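Local coordinates for protein 4-hydroxy-tetrahydrodipicolinate synthase (Thermotoga maritima, PDB 1O5K) that catalyses the condensation of pyruvate with aspartate-beta-semialdehyde to 4-hydroxy-tetrahydrodipicolinate, a step in lysine biosynthesis, at residues 15-20 and 215-220; 47-52 and 81-86. All coordinates share one frame; numbering follows the deposited sequence.

Contact 1: residues 15-20 and 215-220; sequences RGVGTA and DGVISV
Asp215 and Arg15 join the entry ends of two parallel strands by a salt bridge. Arg15 NE lies 3.0 Å from Asp215 OD2, approaching its anti lone pair, while NH2 adds a weak second bond to the same oxygen. The bend in the arginine chain at chi3 (88°) brings the NE edge of the guanidinium to Asp215 OD2; the guanidinium and carboxylate planes are turned 71° against each other. Lys190, by a salt bridge, and the backbone N of Val198 hold Asp215 OD1 while Arg15 takes OD2, and together they would fix the rotation of the carboxylate.

From here a ladder of five backbone hydrogen bonds runs to the other end, starting with Gly16 N to Asp215 O at 2.9 Å and finishing with Ala20 N to Ser219 O at 2.8 Å. Gly216 has no CB to collide with Gly16 O, which its CA approaches to 3.2 Å in a CA-H...O contact. Ser219 rests its CB against Val17 CG1 at 4.1 Å and turns OG to Asp203 and Ser222. Ala20 CB lies 3.5 Å from Ser219 O and also reaches CG2 of Ile218, a residue predicted to bind pyruvate.

The pairing unites the first and last strands of the TIM barrel and thus closes it. Val17, Val217 and Ser219 face outward onto helix 226-237, meeting Cys233 and Met229, whereas Ile218 points to the interior and touches Ile51. Strand 49-52 continues the sheet beyond 16-20, and on the far side Gly216 bonds to Ser200.

Contact 2: residues 47-52 and 81-86; sequences VNALIV and KIPVIV
Pro83 presents the only side-chain ring here, and it meets the neighbouring segment through CG and CD: its CD lies 3.4 Å from Asn48 O, and CG packs on Ala49 CB at 4.0 Å. Asn48 carries the one flat side-chain group; its CB points away from the other segment, and its amide ND2 bonds to Arg15 O. Beside the proline, Ile82 contributes the most buried surface. Its CG1 occupies the position between backbone N and carbonyl carbon (chi1 59°), which brings CD1 to 3.9 Å from Ala49 N and CA and from Leu50 CG, leaving CG2 beside Val47 O.

Three nearly straight hydrogen bonds then zip the strands in parallel: Leu50 N to Pro83 O (3.0 Å), Ile85 N to Leu50 O (2.8 Å) and Val52 N to Ile85 O. Ile51 and Ile85 lie side by side on one face, CG1 of Ile51 being 4.0 Å from CB of Ile85. On the other face Val52 CG2 leans obliquely on Val84 CG1 at 4.2 Å.

This is the pairing of a beta-alpha-beta unit whose crossover is helix 64-78. Leu50, Val52 and Val84 bury their side chains against that helix, through Thr74, Leu70 and Leu75 among others, and helix 32-44 covers Leu50, Val52 and Ile82 as well; Ile51 and Ile85 face the barrel interior.

In the fold
Both contacts are buried pairings of parallel strands in one TIM barrel, and strands 16-20 and 49-52 are direct neighbours, so contact 2 continues the sheet that contact 1 closes. Thr19 O receives Ile51 N at 2.9 Å between them. Contact 1 joins strands about 195 residues apart, the first and last of the barrel, contact 2 strands successive in the chain. Their chemistry differs accordingly: contact 1 mixes glycines, small polar side chains and an exposed arginine at one end, whereas contact 2 is almost wholly aliphatic. The Ile218 side chain is about 7 Å from that of Tyr144, the predicted proton donor/acceptor, consistent with a place near the active site, where Lys173 is modified by pyruvate.

Contact 1: residues 15-20 and 215-220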
loop_
_atom_site.group_PDB
_atom_site.type_symbol
_atom_site.label_atom_id
_atom_site.label_comp_id
_atom_site.label_asym_id
_atom_site.label_seq_id
_atom_site.Cartn_x
_atom_site.Cartn_y
_atom_site.Cartn_z
ATOM N N ARG A 15 1.604 20.369 -27.274
ATOM C CA ARG A 15 0.783 19.166 -27.166
ATOM C C ARG A 15 1.536 18.049 -27.845
ATOM O O ARG A 15 2.297 18.283 -28.800
ATOM C CB ARG A 15 -0.575 19.326 -27.842
ATOM C CG ARG A 15 -1.467 20.322 -27.119
ATOM C CD ARG A 15 -2.885 20.272 -27.603
ATOM N NE ARG A 15 -3.673 19.288 -26.870
ATOM C CZ ARG A 15 -4.638 18.532 -27.399
ATOM N NH1 ARG A 15 -4.937 18.598 -28.697
ATOM N NH2 ARG A 15 -5.299 17.687 -26.624
ATOM N N GLY A 16 1.330 16.829 -27.353
ATOM C CA GLY A 16 2.053 15.693 -27.870
ATOM C C GLY A 16 3.188 15.336 -26.943
ATOM O O GLY A 16 2.971 15.241 -25.747
ATOM N N VAL A 17 4.398 15.165 -27.507
ATOM C CA VAL A 17 5.512 14.547 -26.778
ATOM C C VAL A 17 6.591 15.581 -26.489
ATOM O O VAL A 17 7.062 16.268 -27.417
ATOM C CB VAL A 17 6.155 13.413 -27.582
ATOM C CG1 VAL A 17 7.340 12.839 -26.793
ATOM C CG2 VAL A 17 5.129 12.356 -27.859
ATOM N N GLY A 18 6.924 15.704 -25.212
ATOM C CA GLY A 18 8.052 16.467 -24.721
ATOM C C GLY A 18 9.029 15.480 -24.117
ATOM O O GLY A 18 8.678 14.752 -23.205
ATOM N N THR A 19 10.235 15.400 -24.681
ATOM C CA THR A 19 11.227 14.424 -24.188
ATOM C C THR A 19 11.945 14.913 -22.957
ATOM O O THR A 19 12.495 15.963 -22.978
ATOM C CB THR A 19 12.226 14.134 -25.261
ATOM O OG1 THR A 19 11.542 13.455 -26.359
ATOM C CG2 THR A 19 13.300 13.150 -24.806
ATOM N N ALA A 20 11.935 14.109 -21.898
ATOM C CA ALA A 20 12.708 14.410 -20.688
ATOM C C ALA A 20 14.084 13.831 -20.984
ATOM O O ALA A 20 14.358 12.657 -20.774
ATOM C CB ALA A 20 12.083 13.772 -19.484
ATOM N N ASP A 215 -3.160 16.231 -22.633
ATOM C CA ASP A 215 -2.462 16.905 -23.705
ATOM C C ASP A 215 -1.180 16.249 -24.265
ATOM O O ASP A 215 -0.542 16.799 -25.156
ATOM C CB ASP A 215 -2.189 18.348 -23.289
ATOM C CG ASP A 215 -3.459 19.052 -23.002
ATOM O OD1 ASP A 215 -3.788 19.259 -21.823
ATOM O OD2 ASP A 215 -4.261 19.279 -23.912
ATOM N N GLY A 216 -0.855 15.056 -23.783
ATOM C CA GLY A 216 0.329 14.382 -24.213
ATOM C C GLY A 216 1.144 13.838 -23.072
ATOM O O GLY A 216 0.615 13.392 -22.051
ATOM N N VAL A 217 2.454 13.873 -23.249
ATOM C CA VAL A 217 3.378 13.216 -22.347
ATOM C C VAL A 217 4.730 13.896 -22.291
ATOM O O VAL A 217 5.227 14.383 -23.291
ATOM C CB VAL A 217 3.582 11.714 -22.692
ATOM C CG1 VAL A 217 4.050 11.546 -24.155
ATOM C CG2 VAL A 217 4.541 10.987 -21.708
ATOM N N ILE A 218 5.267 13.993 -21.073
ATOM C CA ILE A 218 6.652 14.362 -20.874
ATOM C C ILE A 218 7.350 13.014 -20.587
ATOM O O ILE A 218 7.159 12.393 -19.531
ATOM C CB ILE A 218 6.849 15.416 -19.796
ATOM C CG1 ILE A 218 6.235 16.756 -20.268
ATOM C CG2 ILE A 218 8.376 15.541 -19.522
ATOM C CD1 ILE A 218 6.098 17.835 -19.154
ATOM N N SER A 219 8.061 12.553 -21.626
ATOM C CA SER A 219 8.419 11.151 -21.822
ATOM C C SER A 219 9.853 10.810 -21.516
ATOM O O SER A 219 10.759 11.542 -21.816
ATOM C CB SER A 219 8.168 10.793 -23.298
ATOM O OG SER A 219 8.453 9.433 -23.577
ATOM N N VAL A 220 10.032 9.610 -20.999
ATOM C CA VAL A 220 11.385 8.985 -20.900
ATOM C C VAL A 220 11.651 8.124 -22.162
ATOM O O VAL A 220 12.727 8.158 -22.790
ATOM C CB VAL A 220 11.420 8.131 -19.687
ATOM C CG1 VAL A 220 12.681 7.251 -19.640
ATOM C CG2 VAL A 220 11.343 9.016 -18.401
#

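Contact 2: residues 47-52 and 81-86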
loop_
_atom_site.group_PDB
_atom_site.type_symbol
_atom_site.label_atom_id
_atom_site.label_comp_id
_atom_site.label_asym_id
_atom_site.label_seq_id
_atom_site.Cartn_x
_atom_site.Cartn_y
_atom_site.Cartn_z
ATOM N N VAL A 47 9.362 15.269 -32.146
ATOM C CA VAL A 47 9.099 15.637 -30.767
ATOM C C VAL A 47 8.741 17.124 -30.676
ATOM O O VAL A 47 9.269 17.941 -31.420
ATOM C CB VAL A 47 10.340 15.191 -29.925
ATOM C CG1 VAL A 47 10.487 15.875 -28.635
ATOM C CG2 VAL A 47 10.263 13.673 -29.740
ATOM N N ASN A 48 7.828 17.461 -29.766
ATOM C CA ASN A 48 7.249 18.775 -29.721
ATOM C C ASN A 48 7.783 19.699 -28.623
ATOM O O ASN A 48 7.454 20.854 -28.614
ATOM C CB ASN A 48 5.729 18.681 -29.659
ATOM C CG ASN A 48 5.131 18.535 -31.088
ATOM O OD1 ASN A 48 5.766 18.939 -32.055
ATOM N ND2 ASN A 48 3.986 17.954 -31.206
ATOM N N ALA A 49 8.627 19.174 -27.759
ATOM C CA ALA A 49 9.305 19.941 -26.666
ATOM C C ALA A 49 10.432 19.139 -26.098
ATOM O O ALA A 49 10.496 17.915 -26.270
ATOM C CB ALA A 49 8.337 20.271 -25.551
ATOM N N LEU A 50 11.389 19.847 -25.480
ATOM C CA LEU A 50 12.430 19.190 -24.694
ATOM C C LEU A 50 12.379 19.698 -23.265
ATOM O O LEU A 50 12.374 20.933 -23.024
ATOM C CB LEU A 50 13.834 19.400 -25.241
ATOM C CG LEU A 50 14.163 18.879 -26.628
ATOM C CD1 LEU A 50 15.499 19.383 -27.031
ATOM C CD2 LEU A 50 14.169 17.374 -26.647
ATOM N N ILE A 51 12.372 18.744 -22.347
ATOM C CA ILE A 51 12.488 18.988 -20.929
ATOM C C ILE A 51 13.915 18.606 -20.537
ATOM O O ILE A 51 14.319 17.433 -20.614
ATOM C CB ILE A 51 11.446 18.229 -20.100
ATOM C CG1 ILE A 51 10.050 18.898 -20.243
ATOM C CG2 ILE A 51 11.852 18.224 -18.661
ATOM C CD1 ILE A 51 9.435 18.749 -21.616
ATOM N N VAL A 52 14.679 19.619 -20.158
ATOM C CA VAL A 52 16.092 19.460 -19.813
ATOM C C VAL A 52 16.226 19.559 -18.282
ATOM O O VAL A 52 15.566 20.394 -17.641
ATOM C CB VAL A 52 16.893 20.590 -20.501
ATOM C CG1 VAL A 52 18.336 20.585 -20.082
ATOM C CG2 VAL A 52 16.832 20.436 -22.045
ATOM N N LYS A 81 12.714 26.034 -32.680
ATOM C CA LYS A 81 11.791 25.136 -33.361
ATOM C C LYS A 81 10.749 24.511 -32.399
ATOM O O LYS A 81 9.588 24.335 -32.763
ATOM C CB LYS A 81 12.562 24.049 -34.084
ATOM C CG LYS A 81 13.458 24.551 -35.203
ATOM C CD LYS A 81 14.358 23.419 -35.708
ATOM C CE LYS A 81 14.798 23.620 -37.179
ATOM N NZ LYS A 81 15.732 24.751 -37.403
ATOM N N ILE A 82 11.177 24.157 -31.195
ATOM C CA ILE A 82 10.270 23.674 -30.144
ATOM C C ILE A 82 10.697 24.288 -28.846
ATOM O O ILE A 82 11.843 24.731 -28.735
ATOM C CB ILE A 82 10.350 22.157 -30.047
ATOM C CG1 ILE A 82 11.776 21.715 -29.738
ATOM C CG2 ILE A 82 9.920 21.522 -31.379
ATOM C CD1 ILE A 82 11.930 20.202 -29.577
ATOM N N PRO A 83 9.805 24.349 -27.853
ATOM C CA PRO A 83 10.194 24.944 -26.575
ATOM C C PRO A 83 11.156 24.107 -25.797
ATOM O O PRO A 83 11.123 22.823 -25.876
ATOM C CB PRO A 83 8.894 25.048 -25.810
ATOM C CG PRO A 83 8.020 24.154 -26.422
ATOM C CD PRO A 83 8.379 24.008 -27.872
ATOM N N VAL A 84 11.989 24.805 -25.012
ATOM C CA VAL A 84 12.938 24.168 -24.110
ATOM C C VAL A 84 12.491 24.539 -22.709
ATOM O O VAL A 84 12.448 25.710 -22.334
ATOM C CB VAL A 84 14.406 24.633 -24.395
ATOM C CG1 VAL A 84 15.422 24.125 -23.332
ATOM C CG2 VAL A 84 14.838 24.163 -25.790
ATOM N N ILE A 85 12.111 23.522 -21.980
ATOM C CA ILE A 85 11.559 23.615 -20.657
ATOM C C ILE A 85 12.607 23.035 -19.683
ATOM O O ILE A 85 13.041 21.915 -19.856
ATOM C CB ILE A 85 10.251 22.833 -20.590
ATOM C CG1 ILE A 85 9.232 23.413 -21.568
ATOM C CG2 ILE A 85 9.698 22.859 -19.154
ATOM C CD1 ILE A 85 7.955 22.657 -21.654
ATOM N N VAL A 86 12.984 23.815 -18.679
ATOM C CA VAL A 86 14.096 23.502 -17.790
ATOM C C VAL A 86 13.566 23.116 -16.409
ATOM O O VAL A 86 12.752 23.844 -15.820
ATOM C CB VAL A 86 15.010 24.689 -17.657
ATOM C CG1 VAL A 86 16.134 24.417 -16.647
ATOM C CG2 VAL A 86 15.547 25.084 -19.041
#